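Local coordinates for 6-phospho-beta-glucosidase BglT (Thermotoga maritima, PDB 1UP7), which hydrolyses cellobiose 6'-phosphate to glucose 6-phosphate and glucose, depending on one NAD+ and one manganese ion in each subunit, at residues R172-M177 against V201-E206; V185-Y190 against S196-V201; T230-Y233 against I239-P242; L334-Y339 against L348-G353. All coordinates share one frame; numbering follows the deposited sequence.

Contact 1. Residues R172-M177 against V201-E206; sequences REIAEM and VFVKGE
This is helix-on-sheet packing: helix 166-177 lays I174 against V201 and V203, two residues on the same side of strand 195-203. On the helix side a single methyl does the touching. I174 CG2 comes to 3.5 Å from V203 CG2 and to 4.0 Å from V201 CG1, with the side chains slanting across each other in both pairs. The methyl gets there because it stands anti to the backbone N, while CG1 (chi1 -68°) folds back beside that N. F202, between the two valines, turns to the other side of the sheet, as strand alternation demands. Just past V203 the chain reverses in a type I' turn, closed by V203 N to E206 O at 2.9 Å and E206 N to V203 O at 3.0 Å. On the helix, one turn links R172 to E176 through a salt bridge, NH1 to OE1 2.8 Å, with the carboxylate oxygen close to the guanidinium plane. Around the contact, V185 of strand 185-190 and V212 of helix 209-216 also pack on I174, F178 touches V203, and on the far side F202 makes a cation-pi contact with R344 of the second subunit.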
loop_
_atom_site.group_PDB
_atom_site.type_symbol
_atom_site.label_atom_id
_atom_site.label_comp_id
_atom_site.label_asym_id
_atom_site.label_seq_id
_atom_site.Cartn_x
_atom_site.Cartn_y
_atom_site.Cartn_z
ATOM N N ARG A 172 11.591 29.491 -13.789
ATOM C CA ARG A 172 12.126 30.714 -14.413
ATOM C C ARG A 172 13.130 31.440 -13.532
ATOM O O ARG A 172 14.177 31.855 -14.000
ATOM C CB ARG A 172 10.980 31.644 -14.804
ATOM C CG ARG A 172 11.327 32.697 -15.883
ATOM C CD ARG A 172 10.729 34.102 -15.597
ATOM N NE ARG A 172 9.928 34.143 -14.351
ATOM C CZ ARG A 172 10.361 34.621 -13.175
ATOM N NH1 ARG A 172 11.599 35.121 -13.059
ATOM N NH2 ARG A 172 9.554 34.598 -12.112
ATOM N N GLU A 173 12.810 31.575 -12.253
ATOM C CA GLU A 173 13.688 32.258 -11.303
ATOM C C GLU A 173 15.055 31.541 -11.237
ATOM O O GLU A 173 16.112 32.179 -11.286
ATOM C CB GLU A 173 13.007 32.260 -9.940
ATOM C CG GLU A 173 13.652 33.187 -8.922
ATOM C CD GLU A 173 12.695 33.517 -7.790
ATOM O OE1 GLU A 173 11.509 33.062 -7.874
ATOM O OE2 GLU A 173 13.131 34.235 -6.840
ATOM N N ILE A 174 15.010 30.204 -11.159
ATOM C CA ILE A 174 16.211 29.368 -11.117
ATOM C C ILE A 174 17.009 29.451 -12.398
ATOM O O ILE A 174 18.247 29.625 -12.377
ATOM C CB ILE A 174 15.834 27.894 -10.834
ATOM C CG1 ILE A 174 15.287 27.754 -9.421
ATOM C CG2 ILE A 174 17.040 26.981 -10.989
ATOM C CD1 ILE A 174 16.083 28.489 -8.418
ATOM N N ALA A 175 16.313 29.336 -13.521
ATOM C CA ALA A 175 16.992 29.472 -14.806
ATOM C C ALA A 175 17.703 30.809 -14.948
ATOM O O ALA A 175 18.788 30.879 -15.536
ATOM C CB ALA A 175 16.021 29.243 -15.961
ATOM N N GLU A 176 17.089 31.870 -14.419
ATOM C CA GLU A 176 17.708 33.212 -14.420
ATOM C C GLU A 176 18.928 33.262 -13.514
ATOM O O GLU A 176 19.962 33.797 -13.891
ATOM C CB GLU A 176 16.677 34.261 -13.969
ATOM C CG GLU A 176 16.355 35.330 -15.013
ATOM C CD GLU A 176 14.894 35.321 -15.419
ATOM O OE1 GLU A 176 14.009 35.311 -14.513
ATOM O OE2 GLU A 176 14.617 35.321 -16.643
ATOM N N MET A 177 18.801 32.694 -12.316
ATOM C CA MET A 177 19.897 32.646 -11.337
ATOM C C MET A 177 21.169 32.048 -11.940
ATOM O O MET A 177 22.284 32.502 -11.677
ATOM C CB MET A 177 19.498 31.711 -10.195
ATOM C CG MET A 177 18.913 32.338 -8.947
ATOM S SD MET A 177 19.087 31.129 -7.601
ATOM C CE MET A 177 20.852 31.168 -7.355
ATOM N N VAL A 201 16.972 21.011 -6.000
ATOM C CA VAL A 201 17.068 21.749 -7.247
ATOM C C VAL A 201 18.286 21.294 -8.016
ATOM O O VAL A 201 19.395 21.276 -7.489
ATOM C CB VAL A 201 17.151 23.277 -7.060
ATOM C CG1 VAL A 201 17.275 23.945 -8.422
ATOM C CG2 VAL A 201 15.921 23.791 -6.387
ATOM N N PHE A 202 18.060 20.925 -9.269
ATOM C CA PHE A 202 19.125 20.544 -10.174
ATOM C C PHE A 202 19.128 21.480 -11.386
ATOM O O PHE A 202 18.073 21.742 -11.975
ATOM C CB PHE A 202 18.937 19.101 -10.687
ATOM C CG PHE A 202 19.004 18.029 -9.619
ATOM C CD1 PHE A 202 17.848 17.632 -8.930
ATOM C CD2 PHE A 202 20.204 17.380 -9.344
ATOM C CE1 PHE A 202 17.921 16.622 -7.959
ATOM C CE2 PHE A 202 20.276 16.372 -8.370
ATOM C CZ PHE A 202 19.135 15.995 -7.680
ATOM N N VAL A 203 20.307 21.970 -11.757
ATOM C CA VAL A 203 20.468 22.767 -12.967
ATOM C C VAL A 203 21.540 22.106 -13.826
ATOM O O VAL A 203 22.693 21.933 -13.398
ATOM C CB VAL A 203 20.865 24.223 -12.662
ATOM C CG1 VAL A 203 21.314 24.947 -13.961
ATOM C CG2 VAL A 203 19.706 24.941 -11.987
ATOM N N LYS A 204 21.159 21.733 -15.045
ATOM C CA LYS A 204 22.043 20.941 -15.912
ATOM C C LYS A 204 22.669 19.711 -15.198
ATOM O O LYS A 204 23.843 19.379 -15.414
ATOM C CB LYS A 204 23.143 21.813 -16.549
ATOM C CG LYS A 204 22.643 22.743 -17.651
ATOM C CD LYS A 204 23.748 23.695 -18.105
ATOM C CE LYS A 204 23.156 24.845 -18.921
ATOM N NZ LYS A 204 24.193 25.820 -19.390
ATOM N N GLY A 205 21.877 19.061 -14.338
ATOM C CA GLY A 205 22.333 17.905 -13.597
ATOM C C GLY A 205 23.066 18.170 -12.305
ATOM O O GLY A 205 23.188 17.250 -11.513
ATOM N N GLU A 206 23.578 19.382 -12.091
ATOM C CA GLU A 206 24.216 19.683 -10.811
ATOM C C GLU A 206 23.159 19.990 -9.734
ATOM O O GLU A 206 22.225 20.751 -9.974
ATOM C CB GLU A 206 25.249 20.821 -10.919
ATOM C CG GLU A 206 25.866 21.137 -9.552
ATOM C CD GLU A 206 26.783 22.365 -9.514
ATOM O OE1 GLU A 206 27.131 22.908 -10.595
ATOM O OE2 GLU A 206 27.150 22.784 -8.380
#

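Contact 2. Residues V185-Y190 against S196-V201; sequences VFLKYY and SFIEKV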
loop_
_atom_site.group_PDB
_atom_site.type_symbol
_atom_site.label_atom_id
_atom_site.label_comp_id
_atom_site.label_asym_id
_atom_site.label_seq_id
_atom_site.Cartn_x
_atom_site.Cartn_y
_atom_site.Cartn_z
ATOM N N VAL A 185 16.411 23.026 -15.764
ATOM C CA VAL A 185 16.069 23.017 -14.355
ATOM C C VAL A 185 15.188 21.828 -14.036
ATOM O O VAL A 185 14.126 21.673 -14.608
ATOM C CB VAL A 185 15.291 24.284 -13.919
ATOM C CG1 VAL A 185 15.055 24.217 -12.406
ATOM C CG2 VAL A 185 16.049 25.565 -14.332
ATOM N N PHE A 186 15.611 21.015 -13.079
ATOM C CA PHE A 186 14.837 19.841 -12.702
ATOM C C PHE A 186 14.696 19.810 -11.175
ATOM O O PHE A 186 15.655 20.008 -10.447
ATOM C CB PHE A 186 15.541 18.600 -13.304
ATOM C CG PHE A 186 14.850 17.297 -13.022
ATOM C CD1 PHE A 186 15.135 16.583 -11.857
ATOM C CD2 PHE A 186 13.939 16.767 -13.933
ATOM C CE1 PHE A 186 14.490 15.365 -11.583
ATOM C CE2 PHE A 186 13.289 15.552 -13.668
ATOM C CZ PHE A 186 13.576 14.844 -12.488
ATOM N N LEU A 187 13.485 19.577 -10.708
ATOM C CA LEU A 187 13.128 19.740 -9.306
ATOM C C LEU A 187 12.626 18.453 -8.656
ATOM O O LEU A 187 11.931 17.657 -9.293
ATOM C CB LEU A 187 11.999 20.774 -9.202
ATOM C CG LEU A 187 12.264 22.291 -9.153
ATOM C CD1 LEU A 187 13.644 22.758 -9.549
ATOM C CD2 LEU A 187 11.219 23.008 -9.941
ATOM N N LYS A 188 12.956 18.251 -7.385
ATOM C CA LYS A 188 12.092 17.424 -6.561
ATOM C C LYS A 188 11.049 18.365 -5.966
ATOM O O LYS A 188 11.347 19.202 -5.107
ATOM C CB LYS A 188 12.831 16.623 -5.491
ATOM C CG LYS A 188 11.865 15.730 -4.727
ATOM C CD LYS A 188 12.575 14.852 -3.734
ATOM C CE LYS A 188 11.585 14.263 -2.742
ATOM N NZ LYS A 188 12.240 13.110 -2.026
ATOM N N TYR A 189 9.824 18.198 -6.453
ATOM C CA TYR A 189 8.741 19.133 -6.237
ATOM C C TYR A 189 7.470 18.345 -5.968
ATOM O O TYR A 189 7.106 17.486 -6.750
ATOM C CB TYR A 189 8.531 19.929 -7.540
ATOM C CG TYR A 189 7.434 20.971 -7.472
ATOM C CD1 TYR A 189 6.089 20.601 -7.343
ATOM C CD2 TYR A 189 7.747 22.319 -7.485
ATOM C CE1 TYR A 189 5.078 21.545 -7.248
ATOM C CE2 TYR A 189 6.780 23.282 -7.401
ATOM C CZ TYR A 189 5.443 22.900 -7.270
ATOM O OH TYR A 189 4.490 23.896 -7.183
ATOM N N TYR A 190 6.760 18.667 -4.902
ATOM C CA TYR A 190 5.525 17.948 -4.591
ATOM C C TYR A 190 4.675 18.751 -3.636
ATOM O O TYR A 190 5.152 19.635 -2.930
ATOM C CB TYR A 190 5.812 16.560 -3.986
ATOM C CG TYR A 190 6.742 16.600 -2.774
ATOM C CD1 TYR A 190 8.130 16.703 -2.922
ATOM C CD2 TYR A 190 6.226 16.538 -1.493
ATOM C CE1 TYR A 190 8.961 16.737 -1.798
ATOM C CE2 TYR A 190 7.040 16.573 -0.397
ATOM C CZ TYR A 190 8.404 16.676 -0.544
ATOM O OH TYR A 190 9.187 16.724 0.579
ATOM N N SER A 196 2.767 23.528 -1.975
ATOM C CA SER A 196 3.798 22.732 -2.592
ATOM C C SER A 196 5.158 23.092 -2.017
ATOM O O SER A 196 5.325 24.168 -1.412
ATOM C CB SER A 196 3.771 22.951 -4.114
ATOM O OG SER A 196 4.072 24.313 -4.441
ATOM N N PHE A 197 6.103 22.171 -2.217
ATOM C CA PHE A 197 7.378 22.183 -1.526
ATOM C C PHE A 197 8.450 21.765 -2.519
ATOM O O PHE A 197 8.235 20.875 -3.338
ATOM C CB PHE A 197 7.318 21.252 -0.309
ATOM C CG PHE A 197 6.189 21.578 0.635
ATOM C CD1 PHE A 197 4.891 21.083 0.400
ATOM C CD2 PHE A 197 6.406 22.417 1.727
ATOM C CE1 PHE A 197 3.844 21.400 1.236
ATOM C CE2 PHE A 197 5.381 22.725 2.587
ATOM C CZ PHE A 197 4.087 22.221 2.352
ATOM N N ILE A 198 9.604 22.410 -2.460
ATOM C CA ILE A 198 10.734 21.989 -3.261
ATOM C C ILE A 198 11.809 21.510 -2.310
ATOM O O ILE A 198 12.211 22.235 -1.385
ATOM C CB ILE A 198 11.240 23.151 -4.190
ATOM C CG1 ILE A 198 10.152 23.551 -5.178
ATOM C CG2 ILE A 198 12.537 22.757 -4.945
ATOM C CD1 ILE A 198 10.401 24.872 -5.910
ATOM N N GLU A 199 12.268 20.292 -2.558
ATOM C CA GLU A 199 13.241 19.641 -1.701
ATOM C C GLU A 199 14.628 19.682 -2.325
ATOM O O GLU A 199 15.629 19.808 -1.605
ATOM C CB GLU A 199 12.786 18.200 -1.434
ATOM C CG GLU A 199 13.428 17.516 -0.237
ATOM C CD GLU A 199 12.639 16.296 0.226
ATOM O OE1 GLU A 199 11.443 16.156 -0.097
ATOM O OE2 GLU A 199 13.218 15.461 0.923
ATOM N N LYS A 200 14.682 19.568 -3.648
ATOM C CA LYS A 200 15.954 19.541 -4.382
ATOM C C LYS A 200 15.872 20.373 -5.650
ATOM O O LYS A 200 14.830 20.430 -6.296
ATOM C CB LYS A 200 16.392 18.085 -4.733
ATOM C CG LYS A 200 16.395 17.111 -3.524
ATOM C CD LYS A 200 17.755 16.519 -3.222
ATOM C CE LYS A 200 18.348 16.997 -1.880
ATOM N NZ LYS A 200 19.888 17.166 -2.006
ATOM N N VAL A 201 16.972 21.011 -6.000
ATOM C CA VAL A 201 17.068 21.749 -7.247
ATOM C C VAL A 201 18.286 21.294 -8.016
ATOM O O VAL A 201 19.395 21.276 -7.489
ATOM C CB VAL A 201 17.151 23.277 -7.060
ATOM C CG1 VAL A 201 17.275 23.945 -8.422
ATOM C CG2 VAL A 201 15.921 23.791 -6.387
#
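K188 and K200 form an antiparallel hydrogen-bonded pair of this beta hairpin, with K188 N bonded to K200 O at 3.1 Å. E199 N returns a straighter bond to K188 O (2.9 Å, 168°), and Y190 and F197 exchange two more. Between K188 and Y189 the register slips by one residue: a beta bulge, which puts E199 beside K188 and Y190. Among polar side chains, S196 OG donates to Y189 OH at 2.8 Å, and that hydroxyl is also hydrogen-bonded to E335 OE1. E199 OE1 lies at the edge of the Y190 ring; its 2.4 Å to Y190 OH is doubtfully short. K188 runs alongside E199 in a long salt bridge, NZ to OE1 3.7 Å, while its firmer partner is K352 O. Apolar contacts line the other face: with CG trans to its N (chi1 -179°), Y189 reaches S196 and I198, CD2 meeting I198 CG1 at 3.6 Å, and L187 CD1 touches both V201 methyls. A phenylalanine in place of Y189 would probably leave S196 OG without its acceptor and E335 short of a partner. Helix 166-177 packs against Y189 and I198, helix 355-376 on Y190 and F197, and strand 239-240 pairs with 195-203.

Contact 3. Residues T230-Y233 against I239-P242; sequences TWFY and IVNP
At the edge of the Y233 ring lies V240 N, 4.4 Å from CE1; I239 CA, 4.2 Å from Y233 CE1, is met at a slant. One face of the same ring takes F232 CD2, 4.0 Å above the plane and displaced toward the rim. Further back, one face of the W231 indole has F232 CB above it. The F232 ring itself reaches V240, where CE2 meets CG1 at 4.1 Å and the two side chains cross at about a right angle. F232 gets that far because its CG extends away from the backbone N (chi1 175°), and V240 answers with CG1 tucked between its own N and carbonyl carbon. What is joined here is helix 230-236 to the short strand 239-240, which follows it directly and pairs antiparallel with strand 195-203. All the contact is apolar or ring against backbone. Behind it, F228 meets the F232 ring and also touches V240, F213 and L216 of helix 209-216 back Y233, and L388 of the third subunit packs on F232. Beyond the strand, N241 OD1 accepts a hydrogen bond from the backbone N of Y243, the proton acceptor of the active site.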
loop_
_atom_site.group_PDB
_atom_site.type_symbol
_atom_site.label_atom_id
_atom_site.label_comp_id
_atom_site.label_asym_id
_atom_site.label_seq_id
_atom_site.Cartn_x
_atom_site.Cartn_y
_atom_site.Cartn_z
ATOM N N THR A 230 15.460 33.595 7.529
ATOM C CA THR A 230 16.525 32.656 7.216
ATOM C C THR A 230 16.510 31.374 8.058
ATOM O O THR A 230 16.705 30.289 7.513
ATOM C CB THR A 230 17.899 33.406 7.296
ATOM O OG1 THR A 230 17.938 34.426 6.274
ATOM C CG2 THR A 230 19.079 32.462 6.960
ATOM N N TRP A 231 16.261 31.488 9.358
ATOM C CA TRP A 231 16.250 30.327 10.224
ATOM C C TRP A 231 15.213 29.283 9.765
ATOM O O TRP A 231 15.391 28.076 9.943
ATOM C CB TRP A 231 16.039 30.828 11.644
ATOM C CG TRP A 231 14.732 31.501 11.864
ATOM C CD1 TRP A 231 14.501 32.848 11.978
ATOM C CD2 TRP A 231 13.470 30.857 12.026
ATOM N NE1 TRP A 231 13.169 33.067 12.218
ATOM C CE2 TRP A 231 12.519 31.856 12.261
ATOM C CE3 TRP A 231 13.061 29.521 12.058
ATOM C CZ2 TRP A 231 11.198 31.573 12.504
ATOM C CZ3 TRP A 231 11.749 29.240 12.267
ATOM C CH2 TRP A 231 10.824 30.265 12.498
ATOM N N PHE A 232 14.167 29.773 9.110
ATOM C CA PHE A 232 13.054 28.954 8.608
ATOM C C PHE A 232 13.526 27.938 7.550
ATOM O O PHE A 232 13.205 26.748 7.577
ATOM C CB PHE A 232 11.936 29.851 8.031
ATOM C CG PHE A 232 10.795 29.059 7.385
ATOM C CD1 PHE A 232 9.747 28.578 8.147
ATOM C CD2 PHE A 232 10.794 28.798 6.028
ATOM C CE1 PHE A 232 8.736 27.836 7.572
ATOM C CE2 PHE A 232 9.798 28.022 5.431
ATOM C CZ PHE A 232 8.756 27.542 6.200
ATOM N N TYR A 233 14.302 28.444 6.614
ATOM C CA TYR A 233 14.939 27.612 5.595
ATOM C C TYR A 233 16.005 26.669 6.137
ATOM O O TYR A 233 16.080 25.541 5.677
ATOM C CB TYR A 233 15.492 28.502 4.463
ATOM C CG TYR A 233 14.365 29.194 3.687
ATOM C CD1 TYR A 233 13.408 28.432 3.006
ATOM C CD2 TYR A 233 14.251 30.600 3.646
ATOM C CE1 TYR A 233 12.371 29.025 2.292
ATOM C CE2 TYR A 233 13.194 31.213 2.938
ATOM C CZ TYR A 233 12.266 30.411 2.261
ATOM O OH TYR A 233 11.210 30.961 1.558
ATOM N N ILE A 239 11.981 24.575 0.174
ATOM C CA ILE A 239 11.541 25.841 -0.383
ATOM C C ILE A 239 10.040 25.719 -0.518
ATOM O O ILE A 239 9.527 24.774 -1.086
ATOM C CB ILE A 239 12.208 26.195 -1.749
ATOM C CG1 ILE A 239 13.703 26.415 -1.595
ATOM C CG2 ILE A 239 11.585 27.464 -2.352
ATOM C CD1 ILE A 239 14.496 25.866 -2.712
ATOM N N VAL A 240 9.338 26.684 0.037
ATOM C CA VAL A 240 7.920 26.568 0.267
ATOM C C VAL A 240 7.117 27.468 -0.689
ATOM O O VAL A 240 7.504 28.576 -0.998
ATOM C CB VAL A 240 7.612 26.861 1.760
ATOM C CG1 VAL A 240 7.498 28.393 2.083
ATOM C CG2 VAL A 240 6.386 26.158 2.153
ATOM N N ASN A 241 6.009 26.967 -1.200
ATOM C CA ASN A 241 5.064 27.825 -1.947
ATOM C C ASN A 241 4.689 29.037 -1.075
ATOM O O ASN A 241 4.406 28.889 0.092
ATOM C CB ASN A 241 3.824 27.008 -2.334
ATOM C CG ASN A 241 2.867 27.733 -3.320
ATOM O OD1 ASN A 241 2.376 28.840 -3.067
ATOM N ND2 ASN A 241 2.562 27.065 -4.433
ATOM N N PRO A 242 4.699 30.235 -1.641
ATOM C CA PRO A 242 4.428 31.470 -0.860
ATOM C C PRO A 242 3.056 31.438 -0.180
ATOM O O PRO A 242 2.863 32.084 0.841
ATOM C CB PRO A 242 4.458 32.604 -1.916
ATOM C CG PRO A 242 5.145 32.017 -3.135
ATOM C CD PRO A 242 4.943 30.505 -3.075
#

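Contact 4. Residues L334-Y339 against L348-G353; sequences LEIPCY and LSQGKG
Q350 NE2 is gripped by two hydrogen bonds, to Y189 O and to S324 OG, while it rests 3.4 Å from P337 CD. The rest of the carboxamide follows the same proline ring, with OE1 at 3.5 Å from P337 CG, the two side chains slanting across each other. I336 CG2 lies near the amide, 3.8 Å from Q350 NE2. The amide reaches this spot because CG points away from the carbonyl carbon (chi1 -49°) and the chain beyond it is stretched (chi2 -164°). A leucine in place of Q350 would probably leave Y189 O and S324 OG without their N-H donor, and so undo this loop's ties to strand 185-190 and to the loop around S324. The segment 348-353 is the loop that leaves strand 344-347, the last strand of a three-stranded antiparallel sheet, and turns back past strand 333-341 on its way to helix 355-376. At its start L348 lies against the central strand: CD1 touches Y339 CB at 3.9 Å, and CB is 4.0 Å from P337 O. Q350 O accepts a hydrogen bond from K188 NZ, whose other acceptor in this loop is K352 O. The L348 end is also a subunit boundary: L348 packs on L348 of the second subunit, the Y339 ring meets Y339 of that subunit, and S349 O is hydrogen-bonded to its H346 ND1.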
loop_
_atom_site.group_PDB
_atom_site.type_symbol
_atom_site.label_atom_id
_atom_site.label_comp_id
_atom_site.label_asym_id
_atom_site.label_seq_id
_atom_site.Cartn_x
_atom_site.Cartn_y
_atom_site.Cartn_z
ATOM N N LEU A 334 -1.719 15.360 -6.840
ATOM C CA LEU A 334 -0.659 16.233 -6.386
ATOM C C LEU A 334 -0.200 17.115 -7.540
ATOM O O LEU A 334 -0.506 16.846 -8.702
ATOM C CB LEU A 334 0.541 15.399 -5.902
ATOM C CG LEU A 334 0.249 14.408 -4.777
ATOM C CD1 LEU A 334 1.490 13.548 -4.518
ATOM C CD2 LEU A 334 -0.239 15.127 -3.530
ATOM N N GLU A 335 0.553 18.156 -7.206
ATOM C CA GLU A 335 1.256 18.961 -8.205
ATOM C C GLU A 335 2.727 18.496 -8.197
ATOM O O GLU A 335 3.426 18.680 -7.209
ATOM C CB GLU A 335 1.075 20.454 -7.864
ATOM C CG GLU A 335 1.691 21.436 -8.849
ATOM C CD GLU A 335 1.321 22.885 -8.523
ATOM O OE1 GLU A 335 2.048 23.555 -7.754
ATOM O OE2 GLU A 335 0.273 23.343 -9.042
ATOM N N ILE A 336 3.163 17.872 -9.286
ATOM C CA ILE A 336 4.399 17.069 -9.339
ATOM C C ILE A 336 4.954 17.074 -10.772
ATOM O O ILE A 336 4.189 17.278 -11.728
ATOM C CB ILE A 336 4.145 15.588 -8.881
ATOM C CG1 ILE A 336 2.873 15.017 -9.569
ATOM C CG2 ILE A 336 4.055 15.481 -7.345
ATOM C CD1 ILE A 336 2.555 13.506 -9.232
ATOM N N PRO A 337 6.260 16.851 -10.928
ATOM C CA PRO A 337 6.882 16.793 -12.245
ATOM C C PRO A 337 6.481 15.536 -12.996
ATOM O O PRO A 337 6.531 14.439 -12.429
ATOM C CB PRO A 337 8.376 16.724 -11.917
ATOM C CG PRO A 337 8.481 17.202 -10.477
ATOM C CD PRO A 337 7.245 16.643 -9.854
ATOM N N CYS A 338 6.087 15.693 -14.260
ATOM C CA CYS A 338 5.652 14.579 -15.104
ATOM C C CYS A 338 6.334 14.594 -16.462
ATOM O O CYS A 338 6.711 15.640 -16.978
ATOM C CB CYS A 338 4.131 14.585 -15.318
ATOM S SG CYS A 338 3.217 14.497 -13.777
ATOM N N TYR A 339 6.512 13.396 -17.002
ATOM C CA TYR A 339 7.077 13.205 -18.316
ATOM C C TYR A 339 5.894 13.280 -19.275
ATOM O O TYR A 339 4.960 12.484 -19.210
ATOM C CB TYR A 339 7.759 11.851 -18.390
ATOM C CG TYR A 339 8.319 11.487 -19.741
ATOM C CD1 TYR A 339 9.488 12.077 -20.216
ATOM C CD2 TYR A 339 7.710 10.513 -20.524
ATOM C CE1 TYR A 339 10.022 11.725 -21.423
ATOM C CE2 TYR A 339 8.249 10.129 -21.743
ATOM C CZ TYR A 339 9.404 10.745 -22.193
ATOM O OH TYR A 339 9.937 10.384 -23.410
ATOM N N LEU A 348 6.801 10.622 -12.485
ATOM C CA LEU A 348 8.205 10.247 -12.255
ATOM C C LEU A 348 8.455 9.955 -10.790
ATOM O O LEU A 348 8.063 10.717 -9.929
ATOM C CB LEU A 348 9.126 11.411 -12.634
ATOM C CG LEU A 348 9.953 11.363 -13.920
ATOM C CD1 LEU A 348 9.213 10.629 -14.992
ATOM C CD2 LEU A 348 10.269 12.758 -14.401
ATOM N N SER A 349 9.129 8.858 -10.510
ATOM C CA SER A 349 9.627 8.584 -9.169
ATOM C C SER A 349 10.422 9.760 -8.542
ATOM O O SER A 349 11.337 10.304 -9.171
ATOM C CB SER A 349 10.525 7.360 -9.221
ATOM O OG SER A 349 10.559 6.828 -7.916
ATOM N N GLN A 350 10.078 10.136 -7.314
ATOM C CA GLN A 350 10.831 11.159 -6.587
ATOM C C GLN A 350 11.308 10.731 -5.189
ATOM O O GLN A 350 12.019 11.504 -4.519
ATOM C CB GLN A 350 10.028 12.469 -6.432
ATOM C CG GLN A 350 9.389 13.019 -7.687
ATOM C CD GLN A 350 8.980 14.471 -7.509
ATOM O OE1 GLN A 350 9.781 15.367 -7.753
ATOM N NE2 GLN A 350 7.731 14.708 -7.074
ATOM N N GLY A 351 10.922 9.540 -4.743
ATOM C CA GLY A 351 11.310 9.067 -3.424
ATOM C C GLY A 351 10.296 9.517 -2.388
ATOM O O GLY A 351 9.130 9.655 -2.707
ATOM N N LYS A 352 10.746 9.779 -1.166
ATOM C CA LYS A 352 9.864 10.031 -0.042
ATOM C C LYS A 352 9.629 11.525 0.129
ATOM O O LYS A 352 10.539 12.328 -0.110
ATOM C CB LYS A 352 10.488 9.497 1.261
ATOM C CG LYS A 352 10.600 7.957 1.365
ATOM C CD LYS A 352 11.551 7.545 2.524
ATOM C CE LYS A 352 11.361 6.050 2.886
ATOM N NZ LYS A 352 12.642 5.259 2.966
ATOM N N GLY A 353 8.420 11.882 0.553
ATOM C CA GLY A 353 8.109 13.239 0.943
ATOM C C GLY A 353 8.443 13.490 2.417
ATOM O O GLY A 353 8.339 12.591 3.265
#

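Contacts 1, 2 and 3 share one antiparallel sheet. V201 belongs to both contact 1 and contact 2, whose centres are 11 Å apart. Contact 3 extends the sheet from the other edge of strand 195-203, with I198 N 2.7 Å from I239 O. Contact 4 lies on a separate sheet but its centre is only 9 Å from that of contact 2. Contact 2 lies near the catalytic centre: the Y189 side chain is about 6 Å from that of the manganese ligand C164 and about 9 Å from the bound glucose 6-phosphate. E335 of segment 334-339 touches C164. In contact 3, V240 lies about 13 Å from that sugar, whereas contact 1 is remote.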